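Long form salivary protein D7L1 (Anopheles stephensi, PDB 3NHI) binds cysteinyl leukotrienes and stable thromboxane A2 analogues, sequestering mediators of the host response and so modulating blood feeding by female mosquitoes. Local coordinates at residues P184-K187 / D188-C192; S127-Y131 / H132-E136; P224-R227 / S228-S232; C54-G58 / L59-D63. All blocks are in the same frame, centred on the assembly; numbering follows the deposited sequence. Where two conformers were deposited one is given.

Contact 1 of 4, residues P184-K187 / D188-C192; sequences PELK and DAIDC
D188, A189, I190 and D191 each direct a backbone N-H to the carbonyl four residues earlier, so P184-K187 and D188-C192 run on as one regular alpha-helix. The bond from A189 N to E185 O is short and almost straight, 2.9 Å with an N-H...O angle of 171°. At the front of the helix, D188 N reaches P184 O at 3.0 Å, and the proline, which has no N-H to offer, sits in the first turn, where no earlier helical carbonyl would receive one. Just before it, S183 OG accepts a hydrogen bond from L186 N.

On the buried side, L186 and I190 lie next to each other and point the same way, with CD1 of L186 4.0 Å from CG1 of I190. L186 carries its CG beside its own carbonyl carbon (chi1 -177°), which sends the isobutyl group along the helix flank to this meeting. I190 turns the other way, its CG1 beside its own N, where it also rests 3.3 Å from L186 O. Together they face helix 238-246, L186 against Y239 and I190 against Y242. A189 sits one step round the helix, its CB 3.5 Å from E185 O, and packs on A163 of helix 155-163. D188 keeps CB 3.5 Å from P184 O while its carboxylate leads off.

This is the i to i+4 packing of an amphipathic helix in a PBP/GOBP-family domain, tied to helix 155-163 by the C159-C192 disulfide.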
loop_
_atom_site.group_PDB
_atom_site.type_symbol
_atom_site.label_atom_id
_atom_site.label_comp_id
_atom_site.label_asym_id
_atom_site.label_seq_id
_atom_site.Cartn_x
_atom_site.Cartn_y
_atom_site.Cartn_z
ATOM N N PRO A 184 -24.570 -9.161 -4.925
ATOM C CA PRO A 184 -24.075 -7.783 -5.011
ATOM C C PRO A 184 -23.103 -7.466 -3.880
ATOM O O PRO A 184 -22.147 -6.722 -4.086
ATOM C CB PRO A 184 -25.341 -6.929 -4.891
ATOM C CG PRO A 184 -26.428 -7.866 -4.464
ATOM C CD PRO A 184 -26.044 -9.230 -4.910
ATOM N N GLU A 185 -23.319 -8.063 -2.714
ATOM C CA GLU A 185 -22.443 -7.823 -1.571
ATOM C C GLU A 185 -21.057 -8.432 -1.789
ATOM O O GLU A 185 -20.038 -7.806 -1.484
ATOM C CB GLU A 185 -23.070 -8.361 -0.278
ATOM C CG GLU A 185 -24.382 -7.676 0.158
ATOM C CD GLU A 185 -25.621 -8.282 -0.477
ATOM O OE1 GLU A 185 -25.516 -9.252 -1.262
ATOM O OE2 GLU A 185 -26.713 -7.766 -0.177
ATOM N N LEU A 186 -21.009 -9.651 -2.306
ATOM C CA LEU A 186 -19.724 -10.283 -2.586
ATOM C C LEU A 186 -18.957 -9.512 -3.659
ATOM O O LEU A 186 -17.743 -9.299 -3.532
ATOM C CB LEU A 186 -19.904 -11.754 -2.982
ATOM C CG LEU A 186 -18.615 -12.544 -3.235
ATOM C CD1 LEU A 186 -17.705 -12.586 -2.005
ATOM C CD2 LEU A 186 -18.981 -13.949 -3.663
ATOM N N LYS A 187 -19.653 -9.078 -4.704
ATOM C CA LYS A 187 -19.005 -8.293 -5.745
ATOM C C LYS A 187 -18.422 -7.004 -5.167
ATOM O O LYS A 187 -17.298 -6.620 -5.511
ATOM C CB LYS A 187 -19.967 -7.983 -6.896
ATOM C CG LYS A 187 -20.425 -9.236 -7.632
ATOM C CD LYS A 187 -21.382 -8.898 -8.763
ATOM C CE LYS A 187 -21.771 -10.143 -9.537
ATOM N NZ LYS A 187 -22.931 -9.868 -10.442
ATOM N N ASP A 188 -19.171 -6.347 -4.287
ATOM C CA ASP A 188 -18.690 -5.134 -3.648
ATOM C C ASP A 188 -17.468 -5.404 -2.771
ATOM O O ASP A 188 -16.452 -4.694 -2.868
ATOM C CB ASP A 188 -19.788 -4.464 -2.826
ATOM C CG ASP A 188 -19.321 -3.163 -2.225
ATOM O OD1 ASP A 188 -19.196 -2.170 -2.982
ATOM O OD2 ASP A 188 -19.035 -3.130 -1.015
ATOM N N ALA A 189 -17.561 -6.421 -1.912
ATOM C CA ALA A 189 -16.444 -6.785 -1.057
ATOM C C ALA A 189 -15.181 -7.043 -1.878
ATOM O O ALA A 189 -14.101 -6.542 -1.537
ATOM C CB ALA A 189 -16.787 -8.001 -0.205
ATOM N N ILE A 190 -15.326 -7.803 -2.962
ATOM C CA ILE A 190 -14.176 -8.166 -3.780
ATOM C C ILE A 190 -13.572 -6.951 -4.505
ATOM O O ILE A 190 -12.344 -6.852 -4.624
ATOM C CB ILE A 190 -14.512 -9.349 -4.736
ATOM C CG1 ILE A 190 -14.791 -10.636 -3.938
ATOM C CG2 ILE A 190 -13.378 -9.602 -5.727
ATOM C CD1 ILE A 190 -13.637 -11.132 -3.020
ATOM N N ASP A 191 -14.414 -6.025 -4.962
ATOM C CA ASP A 191 -13.900 -4.790 -5.546
ATOM C C ASP A 191 -13.084 -4.002 -4.516
ATOM O O ASP A 191 -11.967 -3.537 -4.801
ATOM C CB ASP A 191 -15.030 -3.930 -6.116
ATOM C CG ASP A 191 -14.517 -2.662 -6.737
ATOM O OD1 ASP A 191 -14.761 -1.590 -6.156
ATOM O OD2 ASP A 191 -13.850 -2.733 -7.788
ATOM N N CYS A 192 -13.628 -3.890 -3.309
ATOM C CA CYS A 192 -12.977 -3.165 -2.231
ATOM C C CYS A 192 -11.636 -3.840 -1.891
ATOM O O CYS A 192 -10.621 -3.168 -1.656
ATOM C CB CYS A 192 -13.939 -3.111 -1.040
ATOM S SG CYS A 192 -13.284 -2.437 0.495
#

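Contact 2 of 4, residues S127-Y131 / H132-E136; sequences SRQLY and HGTVE. With EAH ((5S,7E,9E,11Z,14Z)-5-hydroxyicosa-7,9,11,14-tetraenoic acid), chain B.
R128 clamps the carbonyl of G133 side-on: NE lies 3.0 Å and NH2 3.1 Å from G133 O, which sits only 4° out of the guanidinium plane. The two donors arrive differently, NH2 in the carbonyl plane and NE well above it. The bend at chi3 (71°) folds the arginine chain back over the turn to make this grip. A third donor, the ligand hydroxyl O3, reaches the same G133 O at 3.0 Å. R128 also makes a cation-pi contact with W39, and its NE lies 3.8 Å from T134 CG2.

Packing is tight at the backbone too. H132 takes a left-handed conformation, which brings G133 N 2.8 Å from R128 O, on a lone pair. L130 O lies over one face of the H132 ring, whose NE2 bonds to L6 O.

The other flank is looser and watery. One water joins R128 O to T134 OG1, a second Q129 O to H132 ND1, and a third Q129 NE2 to T134 OG1; Q129 NE2 itself stays 4.1 Å from T134 CG2. T134 OG1 also accepts from G137 N.

T134 is thus the N-cap of helix 135-144, and the tight turn joining it to helix 109-130 forms a wall of the eicosanoid pocket, where G133 is a leukotriene C4 binding residue.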
loop_
_atom_site.group_PDB
_atom_site.type_symbol
_atom_site.label_atom_id
_atom_site.label_comp_id
_atom_site.label_asym_id
_atom_site.label_seq_id
_atom_site.Cartn_x
_atom_site.Cartn_y
_atom_site.Cartn_z
ATOM N N SER A 127 7.162 17.387 6.887
ATOM C CA SER A 127 6.766 16.362 5.932
ATOM C C SER A 127 6.143 15.155 6.629
ATOM O O SER A 127 5.201 14.553 6.113
ATOM C CB SER A 127 7.951 15.947 5.052
ATOM O OG SER A 127 8.858 15.071 5.715
ATOM N N ARG A 128 6.656 14.818 7.812
ATOM C CA ARG A 128 6.105 13.717 8.585
ATOM C C ARG A 128 4.728 14.038 9.144
ATOM O O ARG A 128 3.899 13.135 9.311
ATOM C CB ARG A 128 7.052 13.309 9.715
ATOM C CG ARG A 128 8.367 12.781 9.191
ATOM C CD ARG A 128 9.304 12.378 10.313
ATOM N NE ARG A 128 8.837 11.165 10.982
ATOM C CZ ARG A 128 9.492 10.518 11.941
ATOM N NH1 ARG A 128 10.666 10.962 12.376
ATOM N NH2 ARG A 128 8.967 9.420 12.462
ATOM N N GLN A 129 4.455 15.314 9.417
ATOM C CA GLN A 129 3.102 15.731 9.788
ATOM C C GLN A 129 2.168 15.654 8.585
ATOM O O GLN A 129 1.095 15.052 8.670
ATOM C CB GLN A 129 3.097 17.143 10.376
ATOM C CG GLN A 129 3.757 17.234 11.755
ATOM C CD GLN A 129 3.090 16.324 12.781
ATOM O OE1 GLN A 129 1.886 16.412 13.001
ATOM N NE2 GLN A 129 3.871 15.452 13.408
ATOM N N LEU A 130 2.590 16.212 7.450
ATOM C CA LEU A 130 1.711 16.278 6.279
ATOM C C LEU A 130 1.385 14.909 5.709
ATOM O O LEU A 130 0.247 14.657 5.310
ATOM C CB LEU A 130 2.308 17.154 5.170
ATOM C CG LEU A 130 2.568 18.604 5.553
ATOM C CD1 LEU A 130 2.967 19.378 4.309
ATOM C CD2 LEU A 130 1.357 19.241 6.231
ATOM N N TYR A 131 2.386 14.032 5.662
ATOM C CA TYR A 131 2.250 12.732 5.010
ATOM C C TYR A 131 2.174 11.554 5.984
ATOM O O TYR A 131 2.510 10.415 5.634
ATOM C CB TYR A 131 3.364 12.531 3.965
ATOM C CG TYR A 131 3.234 13.464 2.775
ATOM C CD1 TYR A 131 2.416 13.136 1.687
ATOM C CD2 TYR A 131 3.911 14.690 2.740
ATOM C CE1 TYR A 131 2.280 14.006 0.592
ATOM C CE2 TYR A 131 3.781 15.554 1.653
ATOM C CZ TYR A 131 2.974 15.213 0.585
ATOM O OH TYR A 131 2.846 16.076 -0.477
ATOM N N HIS A 132 1.715 11.828 7.202
ATOM C CA HIS A 132 1.340 10.765 8.152
ATOM C C HIS A 132 2.503 9.824 8.432
ATOM O O HIS A 132 2.363 8.594 8.429
ATOM C CB HIS A 132 0.087 10.026 7.650
ATOM C CG HIS A 132 -0.937 10.948 7.061
ATOM N ND1 HIS A 132 -1.458 12.020 7.755
ATOM C CD2 HIS A 132 -1.517 10.970 5.839
ATOM C CE1 HIS A 132 -2.314 12.666 6.983
ATOM N NE2 HIS A 132 -2.381 12.040 5.821
ATOM N N GLY A 133 3.657 10.437 8.669
ATOM C CA GLY A 133 4.906 9.721 8.890
ATOM C C GLY A 133 5.362 9.628 10.337
ATOM O O GLY A 133 6.536 9.351 10.594
ATOM N N THR A 134 4.447 9.852 11.281
ATOM C CA THR A 134 4.702 9.556 12.697
ATOM C C THR A 134 3.598 8.644 13.203
ATOM O O THR A 134 2.453 8.753 12.766
ATOM C CB THR A 134 4.740 10.828 13.581
ATOM O OG1 THR A 134 3.425 11.395 13.690
ATOM C CG2 THR A 134 5.728 11.867 13.017
ATOM N N VAL A 135 3.936 7.751 14.125
ATOM C CA VAL A 135 2.939 6.856 14.718
ATOM C C VAL A 135 1.818 7.657 15.401
ATOM O O VAL A 135 0.631 7.400 15.179
ATOM C CB VAL A 135 3.602 5.856 15.703
ATOM C CG1 VAL A 135 2.551 5.043 16.457
ATOM C CG2 VAL A 135 4.541 4.922 14.948
ATOM N N GLU A 136 2.200 8.644 16.202
ATOM C CA GLU A 136 1.239 9.444 16.964
ATOM C C GLU A 136 0.355 10.306 16.058
ATOM O O GLU A 136 -0.849 10.440 16.285
ATOM C CB GLU A 136 1.982 10.325 17.970
ATOM C CG GLU A 136 1.092 11.118 18.906
ATOM C CD GLU A 136 1.876 11.951 19.907
ATOM O OE1 GLU A 136 3.118 11.813 19.973
ATOM O OE2 GLU A 136 1.242 12.747 20.634
HETATM O O1 EAH B . 1.610 4.252 11.822
HETATM C C1 EAH B . 2.789 4.408 11.414
HETATM O O2 EAH B . 3.667 3.517 11.525
HETATM C C2 EAH B . 3.155 5.723 10.755
HETATM C C3 EAH B . 4.673 5.882 10.642
HETATM C C4 EAH B . 5.189 5.397 9.289
HETATM C C5 EAH B . 6.696 5.530 9.221
HETATM O O3 EAH B . 7.012 6.822 9.126
HETATM C C6 EAH B . 7.237 4.774 8.011
HETATM C C7 EAH B . 8.726 5.018 7.824
HETATM C C8 EAH B . 8.964 5.902 6.618
HETATM C C9 EAH B . 10.364 6.310 6.578
HETATM C C10 EAH B . 10.563 7.227 5.631
HETATM C C11 EAH B . 11.974 7.604 5.638
HETATM C C12 EAH B . 12.487 8.564 4.865
HETATM C C13 EAH B . 11.673 9.363 3.873
HETATM C C14 EAH B . 11.803 8.699 2.520
HETATM C C15 EAH B . 11.973 9.357 1.371
HETATM C C16 EAH B . 12.044 10.862 1.272
HETATM C C17 EAH B . 10.695 11.387 0.808
HETATM C C18 EAH B . 9.840 11.802 1.997
HETATM C C19 EAH B . 8.710 12.712 1.548
HETATM C C20 EAH B . 7.801 13.050 2.707
HETATM O O HOH W 1 2.120 12.151 11.241
HETATM O O HOH W 2 -0.246 13.149 10.095
HETATM O O HOH W 3 3.336 13.549 15.625
#

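Contact 3 of 4, residues P224-R227 / S228-S232; sequences PEVR and SVLAS
R227 sets its CB 3.2 Å from S228 N and carries a flat guanidinium well away from the helix backbone, at the end of a run extended from CG to NE. The group is turned steeply against that chain (chi4 -84°). Its partners come from outside the two segments: NH2 forms salt bridges with E223 OE1, one turn back in the same helix, and with D208 OD1, which alone of the two crosses to helix 207-216.

The peptide carbonyls of P224, E225, V226 and R227 receive the N-H groups of S228, V229, L230 and A231 in turn, as plain i to i+4 bonds. Their lengths are ordinary for a helix, with V229 N to E225 O at 2.9 Å and L230 N to V226 O at 3.1 Å. Side-chain carbons crowd in beside the same oxygens: V229 CG2 comes within 3.2 Å of E225 O, and L230 CG within 3.4 Å of V226 O. A little further on, S232 N bonds to S228 O from one face of its plane; in the conformer modelled, S232 OG comes from the opposite face, but both serines have alternate positions, so this second bond is doubtful.

On the apolar side V226 and L230 lie alongside each other, CG1 to CD1 4.1 Å. V226 packs into I210, V211 and F214, while L230 and V229 meet L245 of helix 238-246, where V229 also touches C244, the disulfide partner of C233.

Helix 223-231 is thus an amphipathic helix of the PBP/GOBP-family fold, packed on helices 207-216 and 238-246, with R227 bridging to D208 of the first.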
loop_
_atom_site.group_PDB
_atom_site.type_symbol
_atom_site.label_atom_id
_atom_site.label_comp_id
_atom_site.label_asym_id
_atom_site.label_seq_id
_atom_site.Cartn_x
_atom_site.Cartn_y
_atom_site.Cartn_z
ATOM N N PRO A 224 3.289 -17.538 -15.895
ATOM C CA PRO A 224 2.591 -17.562 -17.187
ATOM C C PRO A 224 1.133 -17.998 -17.078
ATOM O O PRO A 224 0.301 -17.508 -17.853
ATOM C CB PRO A 224 3.392 -18.569 -18.025
ATOM C CG PRO A 224 4.697 -18.699 -17.343
ATOM C CD PRO A 224 4.495 -18.392 -15.901
ATOM N N GLU A 225 0.824 -18.883 -16.124
ATOM C CA GLU A 225 -0.547 -19.358 -15.921
ATOM C C GLU A 225 -1.417 -18.277 -15.291
ATOM O O GLU A 225 -2.575 -18.120 -15.654
ATOM C CB GLU A 225 -0.581 -20.620 -15.049
ATOM C CG GLU A 225 0.216 -21.793 -15.599
ATOM C CD GLU A 225 -0.037 -22.059 -17.070
ATOM O OE1 GLU A 225 -1.137 -22.552 -17.404
ATOM O OE2 GLU A 225 0.879 -21.795 -17.889
ATOM N N VAL A 226 -0.844 -17.529 -14.347
ATOM C CA VAL A 226 -1.554 -16.417 -13.715
ATOM C C VAL A 226 -1.925 -15.400 -14.797
ATOM O O VAL A 226 -3.074 -14.973 -14.899
ATOM C CB VAL A 226 -0.707 -15.756 -12.611
ATOM C CG1 VAL A 226 -1.412 -14.513 -12.055
ATOM C CG2 VAL A 226 -0.404 -16.758 -11.498
ATOM N N ARG A 227 -0.954 -15.049 -15.638
ATOM C CA ARG A 227 -1.185 -14.113 -16.730
ATOM C C ARG A 227 -2.247 -14.618 -17.691
ATOM O O ARG A 227 -3.131 -13.856 -18.085
ATOM C CB ARG A 227 0.127 -13.805 -17.456
ATOM C CG ARG A 227 1.064 -12.989 -16.592
ATOM C CD ARG A 227 2.357 -12.551 -17.283
ATOM N NE ARG A 227 3.240 -11.942 -16.284
ATOM C CZ ARG A 227 3.186 -10.671 -15.875
ATOM N NH1 ARG A 227 2.318 -9.822 -16.407
ATOM N NH2 ARG A 227 4.026 -10.248 -14.941
ATOM N N SER A 228 -2.174 -15.902 -18.041
ATOM C CA SER A 228 -3.135 -16.531 -18.952
ATOM C C SER A 228 -4.564 -16.519 -18.398
ATOM O O SER A 228 -5.522 -16.232 -19.110
ATOM C CB SER A 228 -2.713 -17.973 -19.252
ATOM O OG SER A 228 -3.698 -18.651 -20.012
ATOM N N VAL A 229 -4.712 -16.858 -17.121
ATOM C CA VAL A 229 -6.033 -16.896 -16.493
ATOM C C VAL A 229 -6.661 -15.499 -16.460
ATOM O O VAL A 229 -7.848 -15.332 -16.762
ATOM C CB VAL A 229 -5.959 -17.534 -15.087
ATOM C CG1 VAL A 229 -7.241 -17.311 -14.315
ATOM C CG2 VAL A 229 -5.659 -19.027 -15.203
ATOM N N LEU A 230 -5.863 -14.491 -16.120
ATOM C CA LEU A 230 -6.369 -13.123 -16.121
ATOM C C LEU A 230 -6.687 -12.645 -17.539
ATOM O O LEU A 230 -7.725 -12.011 -17.777
ATOM C CB LEU A 230 -5.374 -12.181 -15.444
ATOM C CG LEU A 230 -5.161 -12.412 -13.943
ATOM C CD1 LEU A 230 -3.964 -11.621 -13.438
ATOM C CD2 LEU A 230 -6.419 -12.075 -13.132
ATOM N N ALA A 231 -5.821 -12.999 -18.491
ATOM C CA ALA A 231 -5.959 -12.534 -19.864
ATOM C C ALA A 231 -7.217 -13.070 -20.529
ATOM O O ALA A 231 -7.853 -12.364 -21.319
ATOM C CB ALA A 231 -4.736 -12.919 -20.670
ATOM N N SER A 232 -7.558 -14.315 -20.198
ATOM C CA SER A 232 -8.697 -14.988 -20.824
ATOM C C SER A 232 -10.003 -14.740 -20.064
ATOM O O SER A 232 -11.064 -15.203 -20.477
ATOM C CB SER A 232 -8.433 -16.492 -20.972
ATOM O OG SER A 232 -8.299 -17.120 -19.715
#

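Contact 4 of 4, residues C54-G58 / L59-D63; sequences CVLTG and LQIYD. With EAH ((5S,7E,9E,11Z,14Z)-5-hydroxyicosa-7,9,11,14-tetraenoic acid), chain B.
V55 and L59 lie side by side, CG1 to CD1 3.8 Å, and L56 slants across I61 with CD2 3.9 Å from CG2, making the apolar heart of a Schellman motif that ends helix 46-58. The ligand tail rests on this cluster: V55 CB is 3.6 Å from C15, while the methyl CD1 groups of L59 and I61 touch C20 and C19. L59 holds CG beside its own N (chi1 -61°), which lets the branch run back along V55 toward the pocket.

Around this core the backbone turns. Q60 has positive phi, and its N bonds to T57 O from above the carbonyl plane. L56 O takes a nearly straight bond from Y62 N (3.1 Å, 175°) and a weak one from I61 N. Y62 then enters strand 62-63, its ring turning an edge to T57 OG1, which is 3.5 Å from CD2 and bonds to K53 O; the tyrosine hydroxyl pairs with N67.

At the polar rim one water donates to both T57 O and Y62 O. Q60 OE1 bonds to W3 NE1, and its NE2 donates to a second water at 2.8 Å, which in turn donates to G58 O at 2.6 Å.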
loop_
_atom_site.group_PDB
_atom_site.type_symbol
_atom_site.label_atom_id
_atom_site.label_comp_id
_atom_site.label_asym_id
_atom_site.label_seq_id
_atom_site.Cartn_x
_atom_site.Cartn_y
_atom_site.Cartn_z
ATOM N N CYS A 54 11.365 5.984 -4.622
ATOM C CA CYS A 54 10.152 5.207 -4.396
ATOM C C CYS A 54 9.140 5.963 -3.531
ATOM O O CYS A 54 7.953 6.029 -3.865
ATOM C CB CYS A 54 10.519 3.863 -3.768
ATOM S SG CYS A 54 9.126 2.740 -3.521
ATOM N N VAL A 55 9.612 6.550 -2.438
ATOM C CA VAL A 55 8.697 7.234 -1.530
ATOM C C VAL A 55 8.171 8.534 -2.139
ATOM O O VAL A 55 6.977 8.820 -2.044
ATOM C CB VAL A 55 9.325 7.474 -0.156
ATOM C CG1 VAL A 55 8.386 8.278 0.755
ATOM C CG2 VAL A 55 9.666 6.143 0.498
ATOM N N LEU A 56 9.050 9.297 -2.790
ATOM C CA LEU A 56 8.619 10.523 -3.455
ATOM C C LEU A 56 7.558 10.226 -4.522
ATOM O O LEU A 56 6.576 10.972 -4.669
ATOM C CB LEU A 56 9.815 11.272 -4.068
ATOM C CG LEU A 56 10.784 11.926 -3.078
ATOM C CD1 LEU A 56 12.114 12.218 -3.740
ATOM C CD2 LEU A 56 10.196 13.204 -2.498
ATOM N N THR A 57 7.745 9.126 -5.250
ATOM C CA THR A 57 6.784 8.727 -6.271
ATOM C C THR A 57 5.470 8.272 -5.638
ATOM O O THR A 57 4.404 8.687 -6.065
ATOM C CB THR A 57 7.380 7.617 -7.149
ATOM O OG1 THR A 57 8.562 8.127 -7.775
ATOM C CG2 THR A 57 6.381 7.150 -8.229
ATOM N N GLY A 58 5.562 7.432 -4.613
ATOM C CA GLY A 58 4.363 6.898 -3.960
ATOM C C GLY A 58 3.522 7.976 -3.288
ATOM O O GLY A 58 2.293 7.936 -3.350
ATOM N N LEU A 59 4.185 8.935 -2.639
ATOM C CA LEU A 59 3.458 10.048 -2.026
ATOM C C LEU A 59 3.023 11.083 -3.058
ATOM O O LEU A 59 2.325 12.047 -2.723
ATOM C CB LEU A 59 4.291 10.707 -0.923
ATOM C CG LEU A 59 4.685 9.818 0.261
ATOM C CD1 LEU A 59 5.508 10.644 1.234
ATOM C CD2 LEU A 59 3.472 9.224 0.981
ATOM N N GLN A 60 3.466 10.885 -4.303
ATOM C CA GLN A 60 3.049 11.701 -5.458
ATOM C C GLN A 60 3.597 13.133 -5.386
ATOM O O GLN A 60 3.086 14.059 -6.024
ATOM C CB GLN A 60 1.526 11.593 -5.671
ATOM C CG GLN A 60 1.115 10.128 -5.925
ATOM C CD GLN A 60 -0.374 9.860 -5.810
ATOM O OE1 GLN A 60 -1.184 10.767 -5.842
ATOM N NE2 GLN A 60 -0.735 8.587 -5.649
ATOM N N ILE A 61 4.664 13.286 -4.606
ATOM C CA ILE A 61 5.457 14.509 -4.580
ATOM C C ILE A 61 6.245 14.655 -5.892
ATOM O O ILE A 61 6.431 15.769 -6.404
ATOM C CB ILE A 61 6.399 14.500 -3.344
ATOM C CG1 ILE A 61 5.580 14.477 -2.051
ATOM C CG2 ILE A 61 7.351 15.698 -3.340
ATOM C CD1 ILE A 61 6.411 14.213 -0.809
ATOM N N TYR A 62 6.709 13.527 -6.422
ATOM C CA TYR A 62 7.340 13.455 -7.734
ATOM C C TYR A 62 6.407 12.734 -8.701
ATOM O O TYR A 62 5.890 11.656 -8.388
ATOM C CB TYR A 62 8.659 12.685 -7.638
ATOM C CG TYR A 62 9.282 12.375 -8.981
ATOM C CD1 TYR A 62 9.879 13.384 -9.734
ATOM C CD2 TYR A 62 9.282 11.074 -9.489
ATOM C CE1 TYR A 62 10.451 13.103 -10.976
ATOM C CE2 TYR A 62 9.859 10.784 -10.718
ATOM C CZ TYR A 62 10.436 11.802 -11.453
ATOM O OH TYR A 62 10.997 11.493 -12.673
ATOM N N ASP A 63 6.198 13.324 -9.877
ATOM C CA ASP A 63 5.434 12.664 -10.923
ATOM C C ASP A 63 6.383 12.107 -11.992
ATOM O O ASP A 63 7.069 12.881 -12.664
ATOM C CB ASP A 63 4.443 13.620 -11.574
ATOM C CG ASP A 63 3.526 12.900 -12.538
ATOM O OD1 ASP A 63 2.512 12.323 -12.081
ATOM O OD2 ASP A 63 3.848 12.844 -13.735
HETATM O O1 EAH B . 1.610 4.252 11.822
HETATM C C1 EAH B . 2.789 4.408 11.414
HETATM O O2 EAH B . 3.667 3.517 11.525
HETATM C C2 EAH B . 3.155 5.723 10.755
HETATM C C3 EAH B . 4.673 5.882 10.642
HETATM C C4 EAH B . 5.189 5.397 9.289
HETATM C C5 EAH B . 6.696 5.530 9.221
HETATM O O3 EAH B . 7.012 6.822 9.126
HETATM C C6 EAH B . 7.237 4.774 8.011
HETATM C C7 EAH B . 8.726 5.018 7.824
HETATM C C8 EAH B . 8.964 5.902 6.618
HETATM C C9 EAH B . 10.364 6.310 6.578
HETATM C C10 EAH B . 10.563 7.227 5.631
HETATM C C11 EAH B . 11.974 7.604 5.638
HETATM C C12 EAH B . 12.487 8.564 4.865
HETATM C C13 EAH B . 11.673 9.363 3.873
HETATM C C14 EAH B . 11.803 8.699 2.520
HETATM C C15 EAH B . 11.973 9.357 1.371
HETATM C C16 EAH B . 12.044 10.862 1.272
HETATM C C17 EAH B . 10.695 11.387 0.808
HETATM C C18 EAH B . 9.840 11.802 1.997
HETATM C C19 EAH B . 8.710 12.712 1.548
HETATM C C20 EAH B . 7.801 13.050 2.707
HETATM O O HOH W 4 3.840 9.865 -8.470
HETATM O O HOH W 5 0.806 6.375 -4.854
#

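How the contacts relate
Along the chain the order is contact 4, contact 2, contact 1, contact 3. Contacts 4 and 2 share the eicosanoid: their centres are about 15 Å apart, both touch the ligand, and they meet directly where Y131 OH lies 3.5 Å from I61 CG1. Contact 4 ends helix 46-58 and leads into strand 62-63; contact 2 joins helices 109-130 and 135-144. Contacts 1 and 3 lie on helices 184-196 and 223-231, their centres about 22 Å apart without touching; helix 238-246 packs against both. Across the chain's centre, contact 1 has its centre about 32 Å from that of contact 2 and 30 Å from that of contact 4. Contacts 2 and 4 thus line the lipid pocket, while 1 and 3 are helix packing away from it.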